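Local atomic coordinates of putative NADP oxidoreductase BF3122 (Bacteroides fragilis, PDB entry 3D1L), a protein that is a putative NADP oxidoreductase that probably binds its dinucleotide through an N-terminal Rossmann-type domain, its substrate and reaction not being established. Residues S46-E49 and L50-V54; L21-N24 and L25-L29. All blocks are in the same frame, centred on the assembly; numbering follows the deposited sequence.

Interaction 1. Residues S46-E49 and L50-V54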
ATOM      1  N   SER B  46      -5.620  27.183   4.333  1.00 43.38           N
ATOM      2  CA  SER B  46      -4.672  26.282   5.024  1.00 43.00           C
ATOM      3  C   SER B  46      -4.268  26.794   6.403  1.00 42.56           C
ATOM      4  O   SER B  46      -4.187  26.019   7.363  1.00 41.73           O
ATOM      5  CB  SER B  46      -3.419  26.056   4.181  1.00 43.28           C
ATOM      6  OG  SER B  46      -3.786  25.446   2.950  1.00 44.78           O
ATOM      7  N   ALA B  47      -4.021  28.100   6.495  1.00 41.77           N
ATOM      8  CA  ALA B  47      -3.714  28.738   7.759  1.00 41.46           C
ATOM      9  C   ALA B  47      -4.893  28.554   8.748  1.00 40.83           C
ATOM     10  O   ALA B  47      -4.696  28.105   9.866  1.00 41.43           O
ATOM     11  CB  ALA B  47      -3.396  30.212   7.528  1.00 41.39           C
ATOM     12  N   ARG B  48      -6.112  28.827   8.291  1.00 39.99           N
ATOM     13  CA  ARG B  48      -7.305  28.744   9.138  0.50 39.65           C
ATOM     14  C   ARG B  48      -7.631  27.317   9.562  1.00 39.71           C
ATOM     15  O   ARG B  48      -7.867  27.055  10.733  1.00 39.67           O
ATOM     16  CB  ARG B  48      -8.518  29.362   8.431  0.50 39.60           C
ATOM     17  CG  ARG B  48      -9.809  29.362   9.279  0.50 39.22           C
ATOM     18  CD  ARG B  48     -11.078  29.631   8.463  0.50 39.38           C
ATOM     19  NE  ARG B  48     -11.050  29.009   7.142  0.50 38.08           N
ATOM     20  CZ  ARG B  48     -11.135  29.676   5.993  0.50 39.36           C
ATOM     21  NH1 ARG B  48     -11.278  31.001   5.984  0.50 39.25           N
ATOM     22  NH2 ARG B  48     -11.091  29.018   4.841  0.50 39.82           N
ATOM     23  N   GLU B  49      -7.656  26.397   8.606  1.00 40.38           N
ATOM     24  CA  GLU B  49      -7.936  24.989   8.889  1.00 41.80           C
ATOM     25  C   GLU B  49      -7.053  24.504  10.006  1.00 40.76           C
ATOM     26  O   GLU B  49      -7.536  23.938  10.987  1.00 40.65           O
ATOM     27  CB  GLU B  49      -7.740  24.112   7.642  1.00 41.34           C
ATOM     28  CG  GLU B  49      -8.941  24.097   6.733  1.00 44.04           C
ATOM     29  CD  GLU B  49      -8.723  23.272   5.455  1.00 45.88           C
ATOM     30  OE1 GLU B  49      -9.665  23.283   4.611  1.00 50.21           O
ATOM     31  OE2 GLU B  49      -7.647  22.614   5.295  1.00 48.16           O
ATOM     32  N   LEU B  50      -5.758  24.746   9.878  1.00 40.17           N
ATOM     33  CA  LEU B  50      -4.852  24.283  10.928  1.00 40.86           C
ATOM     34  C   LEU B  50      -5.033  25.024  12.265  1.00 40.52           C
ATOM     35  O   LEU B  50      -4.998  24.411  13.320  1.00 40.83           O
ATOM     36  CB  LEU B  50      -3.374  24.291  10.478  1.00 39.86           C
ATOM     37  CG  LEU B  50      -2.394  23.783  11.558  1.00 41.61           C
ATOM     38  CD1 LEU B  50      -2.838  22.409  12.171  1.00 39.36           C
ATOM     39  CD2 LEU B  50      -0.987  23.704  10.983  1.00 39.84           C
ATOM     40  N   ALA B  51      -5.206  26.340  12.220  1.00 41.55           N
ATOM     41  CA  ALA B  51      -5.337  27.128  13.459  1.00 41.63           C
ATOM     42  C   ALA B  51      -6.534  26.729  14.299  1.00 41.82           C
ATOM     43  O   ALA B  51      -6.483  26.740  15.535  1.00 41.50           O
ATOM     44  CB  ALA B  51      -5.388  28.612  13.136  1.00 41.65           C
ATOM     45  N   GLN B  52      -7.626  26.382  13.638  1.00 42.34           N
ATOM     46  CA  GLN B  52      -8.829  25.941  14.349  1.00 42.57           C
ATOM     47  C   GLN B  52      -8.625  24.628  15.064  1.00 42.17           C
ATOM     48  O   GLN B  52      -9.273  24.372  16.085  1.00 41.96           O
ATOM     49  CB  GLN B  52      -9.944  25.691  13.376  1.00 43.09           C
ATOM     50  CG  GLN B  52     -10.630  26.889  12.896  1.00 45.31           C
ATOM     51  CD  GLN B  52     -11.720  26.490  11.940  1.00 48.31           C
ATOM     52  OE1 GLN B  52     -11.811  27.027  10.836  1.00 48.15           O
ATOM     53  NE2 GLN B  52     -12.536  25.499  12.345  1.00 48.87           N
ATOM     54  N   LYS B  53      -7.770  23.769  14.500  1.00 41.47           N
ATOM     55  CA  LYS B  53      -7.540  22.455  15.081  1.00 40.66           C
ATOM     56  C   LYS B  53      -6.743  22.547  16.385  1.00 40.32           C
ATOM     57  O   LYS B  53      -6.875  21.692  17.258  1.00 40.14           O
ATOM     58  CB  LYS B  53      -6.838  21.535  14.077  1.00 41.29           C
ATOM     59  CG  LYS B  53      -7.737  21.095  12.910  1.00 41.33           C
ATOM     60  CD  LYS B  53      -6.905  20.575  11.738  1.00 43.77           C
ATOM     61  CE  LYS B  53      -7.762  20.235  10.508  1.00 43.86           C
ATOM     62  NZ  LYS B  53      -6.853  19.745   9.403  1.00 47.01           N
ATOM     63  N   VAL B  54      -5.931  23.588  16.522  1.00 39.58           N
ATOM     64  CA  VAL B  54      -4.954  23.651  17.601  1.00 39.53           C
ATOM     65  C   VAL B  54      -5.144  24.924  18.388  1.00 39.79           C
ATOM     66  O   VAL B  54      -4.223  25.380  19.103  1.00 39.53           O
ATOM     67  CB  VAL B  54      -3.493  23.573  17.081  1.00 39.28           C
ATOM     68  CG1 VAL B  54      -3.229  22.212  16.393  1.00 40.82           C
ATOM     69  CG2 VAL B  54      -3.189  24.735  16.131  1.00 39.58           C
TER
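Arg48 and Gln52, one helical turn apart, run side by side in the same direction. The contact is made by the aliphatic part of the arginine: Gln52 OE1 lies 3.4 Å from Arg48 CG and slightly farther from CD. That oxygen sits at the edge of the guanidinium, near its plane, while the planes of the amide and the guanidinium are turned 57° apart. Arg48 reaches this place with CG anti to its backbone N (chi1 -178°) and then bends at chi3. On the next flank, the extended Lys53 chain passes over the carbonyl of Glu49, with CG 3.4 Å from Glu49 O. Its ammonium stays apart from the carboxylate, NZ standing 5.1 Å from Glu49 OE2, too far for a salt bridge, though the opposite charges may still attract weakly. Beneath these side chains the main chain is ordinary alpha-helix: Leu50 N, Ala51 N and Gln52 N donate to Ser46 O, Ala47 O and Arg48 O, the last bond being 3.0 Å long. This is the helix of the beta-alpha-beta unit formed by strand 35-40, helix 44-53 and strand 57-59, in the Rossmann-type domain. Farther along, Val54 N makes weak bonds to both Leu50 O and Ala51 O. The buried flank faces the sheet and the neighbouring helix: Ala47 and Ala51 rest on Tyr58, whereas Leu50 reaches Val39 of strand 35-40 and also faces helix 20-31. At the start of the segment, Ser46 OG makes a weak hydrogen bond with Thr43 OG1.

Interaction 2. Residues L21-N24 and L25-L29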
ATOM      1  N   LEU B  21       2.800  17.672   6.944  1.00 37.69           N
ATOM      2  CA  LEU B  21       3.702  17.432   8.081  1.00 37.72           C
ATOM      3  C   LEU B  21       3.410  18.409   9.199  1.00 38.51           C
ATOM      4  O   LEU B  21       3.269  18.015  10.353  1.00 39.19           O
ATOM      5  CB  LEU B  21       5.187  17.511   7.632  1.00 37.40           C
ATOM      6  CG  LEU B  21       6.333  17.346   8.665  1.00 37.12           C
ATOM      7  CD1 LEU B  21       7.641  16.922   7.979  1.00 35.16           C
ATOM      8  CD2 LEU B  21       6.561  18.590   9.526  1.00 33.87           C
ATOM      9  N   ALA B  22       3.288  19.692   8.868  1.00 39.60           N
ATOM     10  CA  ALA B  22       3.052  20.711   9.889  1.00 39.79           C
ATOM     11  C   ALA B  22       1.704  20.486  10.611  1.00 40.34           C
ATOM     12  O   ALA B  22       1.622  20.617  11.830  1.00 41.39           O
ATOM     13  CB  ALA B  22       3.137  22.105   9.276  1.00 39.38           C
ATOM     14  N   THR B  23       0.668  20.119   9.864  1.00 40.29           N
ATOM     15  CA  THR B  23      -0.651  19.824  10.425  1.00 40.47           C
ATOM     16  C   THR B  23      -0.563  18.708  11.463  1.00 40.78           C
ATOM     17  O   THR B  23      -1.003  18.869  12.602  1.00 42.25           O
ATOM     18  CB  THR B  23      -1.646  19.471   9.284  1.00 40.78           C
ATOM     19  OG1 THR B  23      -1.869  20.640   8.477  1.00 41.64           O
ATOM     20  CG2 THR B  23      -2.982  18.948   9.811  1.00 39.76           C
ATOM     21  N   ASN B  24       0.057  17.599  11.086  1.00 40.05           N
ATOM     22  CA  ASN B  24       0.219  16.474  11.988  1.00 40.58           C
ATOM     23  C   ASN B  24       1.127  16.786  13.185  1.00 40.27           C
ATOM     24  O   ASN B  24       0.805  16.442  14.309  1.00 40.73           O
ATOM     25  CB  ASN B  24       0.729  15.250  11.208  1.00 39.85           C
ATOM     26  CG  ASN B  24      -0.373  14.582  10.382  1.00 41.27           C
ATOM     27  OD1 ASN B  24      -1.218  13.870  10.926  1.00 42.15           O
ATOM     28  ND2 ASN B  24      -0.369  14.813   9.066  1.00 40.18           N
ATOM     29  N   LEU B  25       2.250  17.448  12.932  1.00 40.33           N
ATOM     30  CA  LEU B  25       3.165  17.832  13.995  1.00 40.42           C
ATOM     31  C   LEU B  25       2.496  18.827  14.924  1.00 40.95           C
ATOM     32  O   LEU B  25       2.680  18.765  16.114  1.00 42.11           O
ATOM     33  CB  LEU B  25       4.458  18.422  13.426  1.00 39.72           C
ATOM     34  CG  LEU B  25       5.538  18.915  14.399  1.00 39.30           C
ATOM     35  CD1 LEU B  25       5.994  17.821  15.400  1.00 36.76           C
ATOM     36  CD2 LEU B  25       6.741  19.443  13.640  1.00 39.85           C
ATOM     37  N   ALA B  26       1.721  19.758  14.385  1.00 41.90           N
ATOM     38  CA  ALA B  26       0.996  20.706  15.260  1.00 42.73           C
ATOM     39  C   ALA B  26      -0.026  20.020  16.145  1.00 42.56           C
ATOM     40  O   ALA B  26      -0.110  20.332  17.319  1.00 44.61           O
ATOM     41  CB  ALA B  26       0.350  21.855  14.452  1.00 41.95           C
ATOM     42  N   LYS B  27      -0.786  19.080  15.596  1.00 42.60           N
ATOM     43  CA  LYS B  27      -1.801  18.356  16.382  1.00 42.90           C
ATOM     44  C   LYS B  27      -1.186  17.530  17.529  1.00 42.79           C
ATOM     45  O   LYS B  27      -1.698  17.538  18.640  1.00 42.71           O
ATOM     46  CB  LYS B  27      -2.668  17.475  15.476  1.00 42.58           C
ATOM     47  CG  LYS B  27      -3.701  18.276  14.639  1.00 43.98           C
ATOM     48  CD  LYS B  27      -4.147  17.498  13.367  1.00 44.24           C
ATOM     49  CE  LYS B  27      -5.187  16.426  13.651  1.00 45.81           C
ATOM     50  NZ  LYS B  27      -5.811  15.860  12.406  1.00 45.29           N
ATOM     51  N   ALA B  28      -0.064  16.861  17.252  1.00 41.97           N
ATOM     52  CA  ALA B  28       0.635  16.070  18.245  1.00 41.81           C
ATOM     53  C   ALA B  28       1.171  16.954  19.385  1.00 42.01           C
ATOM     54  O   ALA B  28       1.046  16.590  20.555  1.00 41.79           O
ATOM     55  CB  ALA B  28       1.742  15.268  17.596  1.00 41.48           C
ATOM     56  N   LEU B  29       1.734  18.119  19.045  1.00 41.82           N
ATOM     57  CA  LEU B  29       2.171  19.093  20.069  1.00 40.95           C
ATOM     58  C   LEU B  29       1.019  19.602  20.928  1.00 41.90           C
ATOM     59  O   LEU B  29       1.119  19.595  22.143  1.00 42.21           O
ATOM     60  CB  LEU B  29       2.894  20.263  19.424  1.00 40.38           C
ATOM     61  CG  LEU B  29       4.245  19.925  18.770  1.00 40.93           C
ATOM     62  CD1 LEU B  29       4.626  21.006  17.733  1.00 36.17           C
ATOM     63  CD2 LEU B  29       5.297  19.773  19.856  1.00 39.06           C
TER
HETATM   64  O   HOH W   1      -4.078  14.575  10.507  1.00 54.29           O
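With chi1 -67°, Thr23 turns CG2 beside its own carbonyl carbon, and Lys27, bent at chi3 (79°), brings CD alongside that methyl, 4.0 Å from Thr23 CG2. The two side chains point the same way on helix 20-31, the first helix of the Rossmann-type domain. This helix follows strand 12-16 and a glycine-rich turn whose GxGxxA pattern includes Ala22, consistent with a dinucleotide-binding site. Four backbone hydrogen bonds tie 21-24 to 25-29, from Leu25 N to Leu21 O through to Ala28 N to Asn24 O. On another face Leu21 and Leu25 meet through their methyls, CD2 to CD2 at 4.2 Å, and Leu25 continues the apolar packing onto Ile73 of strand 71-74. Thr23 OG1 looks back along the helix to Gly19 O, its hydrogen-bond partner one turn earlier. The buried amide of Asn24 is gripped at its nitrogen: ND2 bonds to Asn20 O and to Ser127 O, which fixes the rotation of the group and links the helix to a loop about a hundred residues later in the chain. Lys27 NZ forms a salt bridge with Glu131, so this end of the helix face is tied to the same region of chain. Between Asn24 and Lys27 a water links the two side chains: it can donate to Asn24 OD1 at 3.0 Å, with other acceptors competing for its protons, and accepts from Lys27 NZ at 2.9 Å.

How the interactions relate
Interaction 2 comes first along the chain, on helix 20-31, and interaction 1 follows on helix 44-53, with strand 35-40 between them; their centres are 11 Å apart. The helices belong to successive beta-alpha-beta units sharing that strand, and both lie in the part of the chain related to coenzyme F420-dependent NADP oxidoreductases. They touch directly: Leu50 CD1 packs 3.8 Å from Thr23 CA and 4.0 Å from Ala26 CB, and Val54 CG1 approaches Ala26 O. The two intrahelical contacts therefore meet along one helix-helix interface beside the sheet, joining the helix after the glycine-rich turn to the next helix of the probable nucleotide-binding domain.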